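PDB 5IE2: oxalate--CoA ligase from Arabidopsis thaliana, which belongs to the AMP-binding enzyme family of the ANL clan, pairing a large AMP-binding region with a smaller C-terminal domain, and holds a bound ATP. Local coordinates for residues S189-K192 against N193-V197; Y198-T201 against E202-T206; P85-A88 against A89-A92; H214-G217 against L218-L222. All coordinates share one frame; numbering follows the deposited sequence. Where two conformers were deposited one is given.

All four contacts are local and lie in the AMP-binding region, in the chain order 3, 1, 2, 4. Contact 3 is the surface turn that carries edge strand 82-85 into helix 92-101. Contacts 1 and 2 are successive: helix 184-198, then the turn leading to strand 205-207, with centres about 12 Å apart. Contact 4 starts helix 215-227, the connection from strand 205-207 to its parallel neighbour 231-234, and lies near the chain's centre, about 12 Å from contact 1 between centres; Leu219 packs there on Ser190, Val191 and Ile194. Contact 3 stands about 18 Å from contact 4 between centres. His214 of contact 4 belongs to the ATP pocket, so the N-terminal end of helix 215-227 borders that site.

Contact 1 (S189-K192 against N193-V197); sequences SSVK and NIKAV
Ser190 and Ile194 meet one turn apart on the buried side of the alpha-helix 184-198, whose continuous ladder of i to i+4 bonds runs through the whole contact. Ile194 N donates to Ser190 O at 2.9 Å. Because Ile194 CG1 lies anti to the carbonyl carbon (chi1 -63°), the branch folds back along the helix and sets CG1 3.2 Å from Ser190 O. This side is closely packed. Ser190, Val191 and Ile194 lean on helix 215-227, Val191 also reaches Leu6 and Leu9 of helix 6-16, and Ile194 meets His319 and Leu320.

Lys195, partly exposed, flanks that face. Its N bonds Val191 O at 2.9 Å, its CG lies 3.2 Å from the same oxygen, Val191 O, and its chain, bent at chi3, carries NZ to a salt bridge with Asp2 and a hydrogen bond to Gly227 O.

The other side is looser, with Lys192, Asn193 and Ala196 partly or wholly exposed. There Ala196 N donates to Lys192 O at 2.9 Å. Asn193 N donates to Ser189 O, while its side-chain amide lies alongside that oxygen, with Asn193 CG 3.1 Å from Ser189 O. A water accepts from Asn193 ND2 at 2.9 Å and donates at 2.8 Å to Ser190 OG, which is also bonded to Thr318 O.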
loop_
_atom_site.group_PDB
_atom_site.type_symbol
_atom_site.label_atom_id
_atom_site.label_comp_id
_atom_site.label_asym_id
_atom_site.label_seq_id
_atom_site.Cartn_x
_atom_site.Cartn_y
_atom_site.Cartn_z
ATOM N N SER A 189 -8.725 -13.573 -0.417
ATOM C CA SER A 189 -9.061 -13.174 -1.767
ATOM C C SER A 189 -7.982 -12.302 -2.382
ATOM O O SER A 189 -7.586 -12.535 -3.523
ATOM C CB SER A 189 -10.422 -12.411 -1.778
ATOM O OG SER A 189 -11.426 -13.290 -1.273
ATOM N N SER A 190 -7.529 -11.260 -1.652
ATOM C CA SER A 190 -6.519 -10.407 -2.289
ATOM C C SER A 190 -5.180 -11.108 -2.499
ATOM O O SER A 190 -4.523 -10.899 -3.529
ATOM C CB SER A 190 -6.267 -9.146 -1.470
ATOM O OG SER A 190 -7.369 -8.286 -1.710
ATOM N N VAL A 191 -4.796 -11.945 -1.543
ATOM C CA VAL A 191 -3.567 -12.722 -1.698
ATOM C C VAL A 191 -3.658 -13.635 -2.951
ATOM O O VAL A 191 -2.732 -13.674 -3.776
ATOM C CB VAL A 191 -3.275 -13.526 -0.398
ATOM C CG1 VAL A 191 -2.316 -14.720 -0.676
ATOM C CG2 VAL A 191 -2.691 -12.558 0.689
ATOM N N LYS A 192 -4.776 -14.342 -3.120
ATOM C CA LYS A 192 -4.953 -15.115 -4.350
ATOM C C LYS A 192 -4.905 -14.268 -5.621
ATOM O O LYS A 192 -4.313 -14.692 -6.623
ATOM C CB LYS A 192 -6.293 -15.893 -4.304
ATOM C CG LYS A 192 -6.118 -17.061 -3.346
ATOM C CD LYS A 192 -7.398 -17.917 -3.214
ATOM C CE LYS A 192 -8.565 -17.110 -2.577
ATOM N NZ LYS A 192 -9.819 -17.927 -2.478
ATOM N N ASN A 193 -5.539 -13.095 -5.597
ATOM C CA ASN A 193 -5.507 -12.209 -6.775
ATOM C C ASN A 193 -4.080 -11.729 -7.173
ATOM O O ASN A 193 -3.701 -11.755 -8.345
ATOM C CB ASN A 193 -6.363 -10.967 -6.511
ATOM C CG ASN A 193 -7.844 -11.291 -6.393
ATOM O OD1 ASN A 193 -8.349 -12.331 -6.896
ATOM N ND2 ASN A 193 -8.555 -10.380 -5.769
ATOM N N ILE A 194 -3.349 -11.296 -6.159
ATOM C CA ILE A 194 -1.995 -10.772 -6.350
ATOM C C ILE A 194 -1.077 -11.909 -6.805
ATOM O O ILE A 194 -0.375 -11.786 -7.806
ATOM C CB ILE A 194 -1.472 -10.105 -5.033
ATOM C CG1 ILE A 194 -2.371 -8.899 -4.690
ATOM C CG2 ILE A 194 0.050 -9.718 -5.168
ATOM C CD1 ILE A 194 -2.195 -8.364 -3.226
ATOM N N LYS A 195 -1.170 -13.063 -6.149
ATOM C CA LYS A 195 -0.362 -14.191 -6.599
ATOM C C LYS A 195 -0.690 -14.589 -8.035
ATOM O O LYS A 195 0.204 -14.947 -8.817
ATOM C CB LYS A 195 -0.659 -15.441 -5.746
ATOM C CG LYS A 195 -0.094 -15.432 -4.409
ATOM C CD LYS A 195 -0.170 -16.902 -3.856
ATOM C CE LYS A 195 -1.549 -17.481 -3.976
ATOM N NZ LYS A 195 -1.614 -18.875 -3.538
ATOM N N ALA A 196 -1.976 -14.518 -8.387
ATOM C CA ALA A 196 -2.371 -14.965 -9.701
ATOM C C ALA A 196 -1.853 -14.032 -10.779
ATOM O O ALA A 196 -1.257 -14.514 -11.790
ATOM C CB ALA A 196 -3.950 -15.140 -9.810
ATOM N N VAL A 197 -2.086 -12.728 -10.639
ATOM C CA VAL A 197 -1.732 -11.844 -11.750
ATOM C C VAL A 197 -0.196 -11.721 -11.926
ATOM O O VAL A 197 0.259 -11.523 -13.038
ATOM C CB VAL A 197 -2.387 -10.429 -11.603
ATOM C CG1 VAL A 197 -1.810 -9.697 -10.409
ATOM C CG2 VAL A 197 -2.273 -9.600 -12.932
HETATM O O HOH W 1 -7.504 -8.011 -4.465
#

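Contact 2 (Y198-T201 against E202-T206); sequences YKLT and ESDST
A type I beta turn from Thr201 to Asp204, reached through a Schellman motif at the end of helix 184-198, brings the chain into strand 205-207. Its backbone bond runs from Asp204 N to Thr201 O at 3.0 Å, and the Asp204 side chain returns the grip: OD2 accepts Thr201 N at 2.9 Å with its anti lone pair, nearly straight at 164°. The two residues are thus tied both ways across the mouth of the turn. With CG anti to its carbonyl carbon (chi1 -75°), the Asp204 carboxylate swings back over the chain, where OD2 also lies 3.3 Å from Leu200 CA. The two side chains, Leu200 and Asp204, meet at about a right angle, CD2 standing 4.0 Å from OD2.

Asp204 is buried, yet its oxygens are well supplied: OD1 bonds Thr255 OG1, and OD2 forms a salt bridge with Arg283, whose NH2 also bonds Tyr198 O. These links tie the turn to the neighbouring sheet and to the helix end, and would probably favour the charged carboxylate. Upstream, Lys199 has the positive phi of the Schellman motif, and Lys195 O is probably bonded to Leu200 N.

Within the turn, Ser203 N makes a weak ST-turn bond of 3.4 Å to Thr201 OG1. A water lies 2.6 Å from Thr201 OG1 and donates to Asp204 OD2 at 2.7 Å.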
loop_
_atom_site.group_PDB
_atom_site.type_symbol
_atom_site.label_atom_id
_atom_site.label_comp_id
_atom_site.label_asym_id
_atom_site.label_seq_id
_atom_site.Cartn_x
_atom_site.Cartn_y
_atom_site.Cartn_z
ATOM N N TYR A 198 0.592 -11.885 -10.861
ATOM C CA TYR A 198 2.053 -11.828 -11.035
ATOM C C TYR A 198 2.674 -13.219 -11.127
ATOM O O TYR A 198 3.883 -13.316 -11.195
ATOM C CB TYR A 198 2.710 -10.988 -9.896
ATOM C CG TYR A 198 2.088 -9.599 -9.867
ATOM C CD1 TYR A 198 2.126 -8.787 -10.991
ATOM C CD2 TYR A 198 1.409 -9.153 -8.751
ATOM C CE1 TYR A 198 1.502 -7.538 -10.992
ATOM C CE2 TYR A 198 0.792 -7.920 -8.741
ATOM C CZ TYR A 198 0.848 -7.134 -9.851
ATOM O OH TYR A 198 0.179 -5.941 -9.801
ATOM N N LYS A 199 1.838 -14.269 -11.116
ATOM C CA LYS A 199 2.318 -15.664 -11.061
ATOM C C LYS A 199 3.413 -15.825 -10.037
ATOM O O LYS A 199 4.481 -16.348 -10.342
ATOM C CB LYS A 199 2.810 -16.124 -12.438
ATOM C CG LYS A 199 1.704 -16.090 -13.463
ATOM C CD LYS A 199 2.207 -16.673 -14.823
ATOM C CE LYS A 199 1.126 -16.519 -15.871
ATOM N NZ LYS A 199 1.686 -17.078 -17.150
ATOM N N LEU A 200 3.158 -15.377 -8.806
ATOM C CA LEU A 200 4.126 -15.580 -7.722
ATOM C C LEU A 200 4.215 -17.069 -7.430
ATOM O O LEU A 200 3.168 -17.750 -7.380
ATOM C CB LEU A 200 3.704 -14.836 -6.435
ATOM C CG LEU A 200 3.646 -13.289 -6.590
ATOM C CD1 LEU A 200 3.191 -12.703 -5.222
ATOM C CD2 LEU A 200 4.991 -12.675 -7.018
ATOM N N THR A 201 5.433 -17.569 -7.252
ATOM C CA THR A 201 5.623 -18.963 -6.859
ATOM C C THR A 201 6.666 -19.050 -5.772
ATOM O O THR A 201 7.229 -18.044 -5.345
ATOM C CB THR A 201 6.068 -19.859 -8.027
ATOM O OG1 THR A 201 7.422 -19.539 -8.377
ATOM C CG2 THR A 201 5.149 -19.673 -9.238
ATOM N N GLU A 202 6.967 -20.280 -5.347
ATOM C CA GLU A 202 7.855 -20.420 -4.203
ATOM C C GLU A 202 9.291 -20.024 -4.536
ATOM O O GLU A 202 10.121 -19.896 -3.620
ATOM C CB GLU A 202 7.805 -21.866 -3.675
ATOM C CG GLU A 202 8.384 -22.892 -4.685
ATOM C CD GLU A 202 7.379 -23.428 -5.733
ATOM O OE1 GLU A 202 6.284 -22.852 -5.959
ATOM O OE2 GLU A 202 7.693 -24.476 -6.364
ATOM N N SER A 203 9.646 -19.843 -5.815
ATOM C CA SER A 203 11.007 -19.382 -6.111
ATOM C C SER A 203 11.150 -17.851 -6.094
ATOM O O SER A 203 12.256 -17.320 -6.275
ATOM C CB SER A 203 11.483 -19.922 -7.469
ATOM O OG SER A 203 10.663 -19.430 -8.510
ATOM N N ASP A 204 10.061 -17.126 -5.863
ATOM C CA ASP A 204 10.185 -15.666 -5.831
ATOM C C ASP A 204 10.701 -15.142 -4.488
ATOM O O ASP A 204 10.692 -15.825 -3.462
ATOM C CB ASP A 204 8.820 -14.988 -6.153
ATOM C CG ASP A 204 8.495 -15.069 -7.669
ATOM O OD1 ASP A 204 9.356 -14.626 -8.449
ATOM O OD2 ASP A 204 7.454 -15.678 -8.062
ATOM N N SER A 205 11.173 -13.897 -4.524
ATOM C CA SER A 205 11.824 -13.307 -3.392
ATOM C C SER A 205 11.741 -11.799 -3.544
ATOM O O SER A 205 11.922 -11.299 -4.654
ATOM C CB SER A 205 13.299 -13.751 -3.356
ATOM O OG SER A 205 14.028 -12.935 -2.466
ATOM N N THR A 206 11.492 -11.082 -2.449
ATOM C CA THR A 206 11.434 -9.610 -2.538
ATOM C C THR A 206 11.961 -8.944 -1.280
ATOM O O THR A 206 12.127 -9.591 -0.218
ATOM C CB THR A 206 9.974 -9.100 -2.829
ATOM O OG1 THR A 206 10.063 -7.741 -3.243
ATOM C CG2 THR A 206 9.096 -9.166 -1.582
HETATM O O HOH W 2 7.986 -17.540 -9.994
#

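Contact 3 (P85-A88 against A89-A92); sequences PLNA and AYTA
Asn87 lays its CB over the face of the Tyr90 ring, 3.7 Å from the centroid and only 10° off the ring normal, a CH-pi contact almost at the centre. Leu86 comes to the same ring differently: its CB stands at the edge, near the ring plane, 4.3 Å from Tyr90 CE2. What folds the ring under Asn87 is a type I beta turn from Asn87 to Tyr90, closed by Tyr90 N donating to Asn87 O at 3.2 Å.

An Asx turn overlaps it. Asn87 CG points away from its own backbone N (chi1 -173°), which swings OD1 forward to accept Ala89 N at 2.9 Å; the donor stands well above the amide plane. The CB of Asn87 therefore serves the ring while its amide oxygen holds the turn, and OD1 also touches Ala89 CB at 3.3 Å.

Two waters bridge the turn. One accepts from Asn87 N and lies 2.9 Å from Tyr90 OH, which ties the far end of the ring to the backbone; the other donates to both Ala88 O and Tyr90 O.

The Tyr90 ring is further stacked with Tyr98 and meets Phe95 edge-to-face, both on helix 92-101, which Thr91 begins as N-cap. Leu86 touches the same two rings, so the turn joins strand 82-85, at the edge of its sheet, to the side of the following helix.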
loop_
_atom_site.group_PDB
_atom_site.type_symbol
_atom_site.label_atom_id
_atom_site.label_comp_id
_atom_site.label_asym_id
_atom_site.label_seq_id
_atom_site.Cartn_x
_atom_site.Cartn_y
_atom_site.Cartn_z
ATOM N N PRO A 85 -2.719 -2.556 12.925
ATOM C CA PRO A 85 -1.353 -1.983 12.824
ATOM C C PRO A 85 -1.452 -0.454 12.809
ATOM O O PRO A 85 -2.334 0.117 12.160
ATOM C CB PRO A 85 -0.828 -2.538 11.507
ATOM C CG PRO A 85 -2.009 -3.129 10.787
ATOM C CD PRO A 85 -3.121 -3.317 11.722
ATOM N N LEU A 86 -0.566 0.211 13.546
ATOM C CA LEU A 86 -0.596 1.663 13.671
ATOM C C LEU A 86 0.803 2.225 13.381
ATOM O O LEU A 86 1.814 1.595 13.729
ATOM C CB LEU A 86 -1.046 2.081 15.079
ATOM C CG LEU A 86 -2.493 1.681 15.442
ATOM C CD1 LEU A 86 -2.774 2.079 16.886
ATOM C CD2 LEU A 86 -3.506 2.347 14.500
ATOM N N ASN A 87 0.842 3.366 12.712
ATOM C CA ASN A 87 2.068 4.111 12.408
ATOM C C ASN A 87 2.855 4.388 13.678
ATOM O O ASN A 87 2.341 5.066 14.543
ATOM C CB ASN A 87 1.665 5.445 11.731
ATOM C CG ASN A 87 2.871 6.253 11.208
ATOM O OD1 ASN A 87 4.009 6.010 11.588
ATOM N ND2 ASN A 87 2.601 7.218 10.330
ATOM N N ALA A 88 4.098 3.929 13.781
ATOM C CA ALA A 88 4.864 4.113 15.005
ATOM C C ALA A 88 5.139 5.587 15.292
ATOM O O ALA A 88 5.497 5.931 16.428
ATOM C CB ALA A 88 6.209 3.337 14.932
ATOM N N ALA A 89 4.962 6.442 14.274
ATOM C CA ALA A 89 5.330 7.866 14.408
ATOM C C ALA A 89 4.200 8.736 14.948
ATOM O O ALA A 89 4.345 9.960 15.079
ATOM C CB ALA A 89 5.804 8.406 13.062
ATOM N N TYR A 90 3.056 8.141 15.263
ATOM C CA TYR A 90 1.942 8.894 15.825
ATOM C C TYR A 90 2.310 9.575 17.160
ATOM O O TYR A 90 3.113 9.038 17.943
ATOM C CB TYR A 90 0.730 7.970 16.063
ATOM C CG TYR A 90 -0.096 7.620 14.830
ATOM C CD1 TYR A 90 -0.236 8.499 13.765
ATOM C CD2 TYR A 90 -0.750 6.382 14.739
ATOM C CE1 TYR A 90 -1.025 8.177 12.646
ATOM C CE2 TYR A 90 -1.496 6.056 13.636
ATOM C CZ TYR A 90 -1.654 6.958 12.593
ATOM O OH TYR A 90 -2.418 6.612 11.481
ATOM N N THR A 91 1.677 10.718 17.414
ATOM C CA THR A 91 1.776 11.357 18.725
ATOM C C THR A 91 0.940 10.592 19.736
ATOM O O THR A 91 0.092 9.777 19.354
ATOM C CB THR A 91 1.286 12.777 18.684
ATOM O OG1 THR A 91 -0.135 12.766 18.438
ATOM C CG2 THR A 91 2.032 13.574 17.613
ATOM N N ALA A 92 1.140 10.864 21.027
ATOM C CA ALA A 92 0.343 10.193 22.045
ATOM C C ALA A 92 -1.157 10.484 21.813
ATOM O O ALA A 92 -2.006 9.616 22.042
ATOM C CB ALA A 92 0.764 10.630 23.456
HETATM O O HOH W 3 -1.471 3.969 10.989
HETATM O O HOH W 4 5.738 8.160 18.058
#

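Contact 4 (H214-G217 against L218-L222); sequences HVHG and LLAGL
His214 and Leu218 close the first turn of helix 215-227, the connecting helix of the beta-alpha-beta unit between strands 205-207 and 231-234.

Among the polar side chains, His214 is the N-cap. Its ND1 accepts His216 N at 3.0 Å in an almost straight line (173°), the donor tilted 30° from the ring plane, and this bond probably helps hold the ring with NE2 directed to O2A of the ATP, to which NE2 is hydrogen-bonded. The buried His216 ring is held at both nitrogens, by Thr258 through NE2 and Ser289 through ND1, and stacks with His319.

Apolar packing joins Val215 CG1 to Leu219 CD2 at 4.1 Å, the side chains crossing obliquely. With chi1 at -93°, away from a staggered value, Leu219 CD2 is set 3.9 Å from Val215 O, and the side chain goes on to helix 184-198, at Leu187 among others.

Backbone bonds follow the i+4 pattern, first from His214 O to Leu218 N (3.2 Å), then from Val215 O to Leu219 N (2.8 Å) and from His216 O to Ala220 N. The helix then widens into a pi-type turn, where Leu222 N reaches Gly217 O at 3.0 Å, nearly along the C=O axis.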
loop_
_atom_site.group_PDB
_atom_site.type_symbol
_atom_site.label_atom_id
_atom_site.label_comp_id
_atom_site.label_asym_id
_atom_site.label_seq_id
_atom_site.Cartn_x
_atom_site.Cartn_y
_atom_site.Cartn_z
ATOM N N HIS A 214 0.364 -0.103 6.164
ATOM C CA HIS A 214 -0.550 0.287 5.038
ATOM C C HIS A 214 -0.740 -0.976 4.166
ATOM O O HIS A 214 0.149 -1.862 4.160
ATOM C CB HIS A 214 0.033 1.480 4.232
ATOM C CG HIS A 214 -0.774 1.878 3.021
ATOM N ND1 HIS A 214 -0.696 1.217 1.800
ATOM C CD2 HIS A 214 -1.702 2.860 2.855
ATOM C CE1 HIS A 214 -1.549 1.763 0.948
ATOM N NE2 HIS A 214 -2.165 2.770 1.556
ATOM N N VAL A 215 -1.873 -1.116 3.473
ATOM C CA VAL A 215 -2.148 -2.382 2.752
ATOM C C VAL A 215 -1.239 -2.676 1.593
ATOM O O VAL A 215 -1.190 -3.812 1.188
ATOM C CB VAL A 215 -3.576 -2.468 2.113
ATOM C CG1 VAL A 215 -4.632 -2.789 3.142
ATOM C CG2 VAL A 215 -3.873 -1.188 1.348
ATOM N N HIS A 216 -0.563 -1.682 0.995
ATOM C CA HIS A 216 0.276 -2.008 -0.177
ATOM C C HIS A 216 1.448 -2.926 0.264
ATOM O O HIS A 216 1.614 -4.058 -0.238
ATOM C CB HIS A 216 0.779 -0.713 -0.841
ATOM C CG HIS A 216 1.654 -0.910 -2.059
ATOM N ND1 HIS A 216 1.957 0.133 -2.917
ATOM C CD2 HIS A 216 2.378 -1.970 -2.493
ATOM C CE1 HIS A 216 2.777 -0.300 -3.862
ATOM N NE2 HIS A 216 3.069 -1.564 -3.613
ATOM N N GLY A 217 2.275 -2.449 1.186
ATOM C CA GLY A 217 3.389 -3.299 1.631
ATOM C C GLY A 217 2.884 -4.548 2.328
ATOM O O GLY A 217 3.433 -5.648 2.142
ATOM N N LEU A 218 1.820 -4.416 3.125
ATOM C CA LEU A 218 1.304 -5.574 3.868
ATOM C C LEU A 218 0.752 -6.672 2.953
ATOM O O LEU A 218 1.135 -7.834 3.093
ATOM C CB LEU A 218 0.200 -5.131 4.826
ATOM C CG LEU A 218 -0.426 -6.126 5.774
ATOM C CD1 LEU A 218 0.704 -6.675 6.675
ATOM C CD2 LEU A 218 -1.500 -5.427 6.637
ATOM N N LEU A 219 -0.191 -6.325 2.053
ATOM C CA LEU A 219 -0.828 -7.351 1.187
ATOM C C LEU A 219 0.060 -7.824 0.058
ATOM O O LEU A 219 0.156 -9.022 -0.215
ATOM C CB LEU A 219 -2.165 -6.832 0.551
ATOM C CG LEU A 219 -3.402 -7.181 1.367
ATOM C CD1 LEU A 219 -3.694 -8.721 1.334
ATOM C CD2 LEU A 219 -3.293 -6.657 2.852
ATOM N N ALA A 220 0.697 -6.906 -0.663
ATOM C CA ALA A 220 1.443 -7.324 -1.849
ATOM C C ALA A 220 2.824 -7.806 -1.497
ATOM O O ALA A 220 3.224 -8.898 -1.902
ATOM C CB ALA A 220 1.544 -6.147 -2.887
ATOM N N GLY A 221 3.587 -6.962 -0.807
ATOM C CA GLY A 221 4.961 -7.369 -0.483
ATOM C C GLY A 221 5.035 -8.565 0.481
ATOM O O GLY A 221 5.749 -9.528 0.215
ATOM N N LEU A 222 4.300 -8.498 1.590
ATOM C CA LEU A 222 4.447 -9.504 2.647
ATOM C C LEU A 222 3.488 -10.686 2.453
ATOM O O LEU A 222 3.917 -11.829 2.232
ATOM C CB LEU A 222 4.228 -8.862 4.033
ATOM C CG LEU A 222 4.269 -9.888 5.180
ATOM C CD1 LEU A 222 5.733 -10.503 5.368
ATOM C CD2 LEU A 222 3.693 -9.286 6.476
#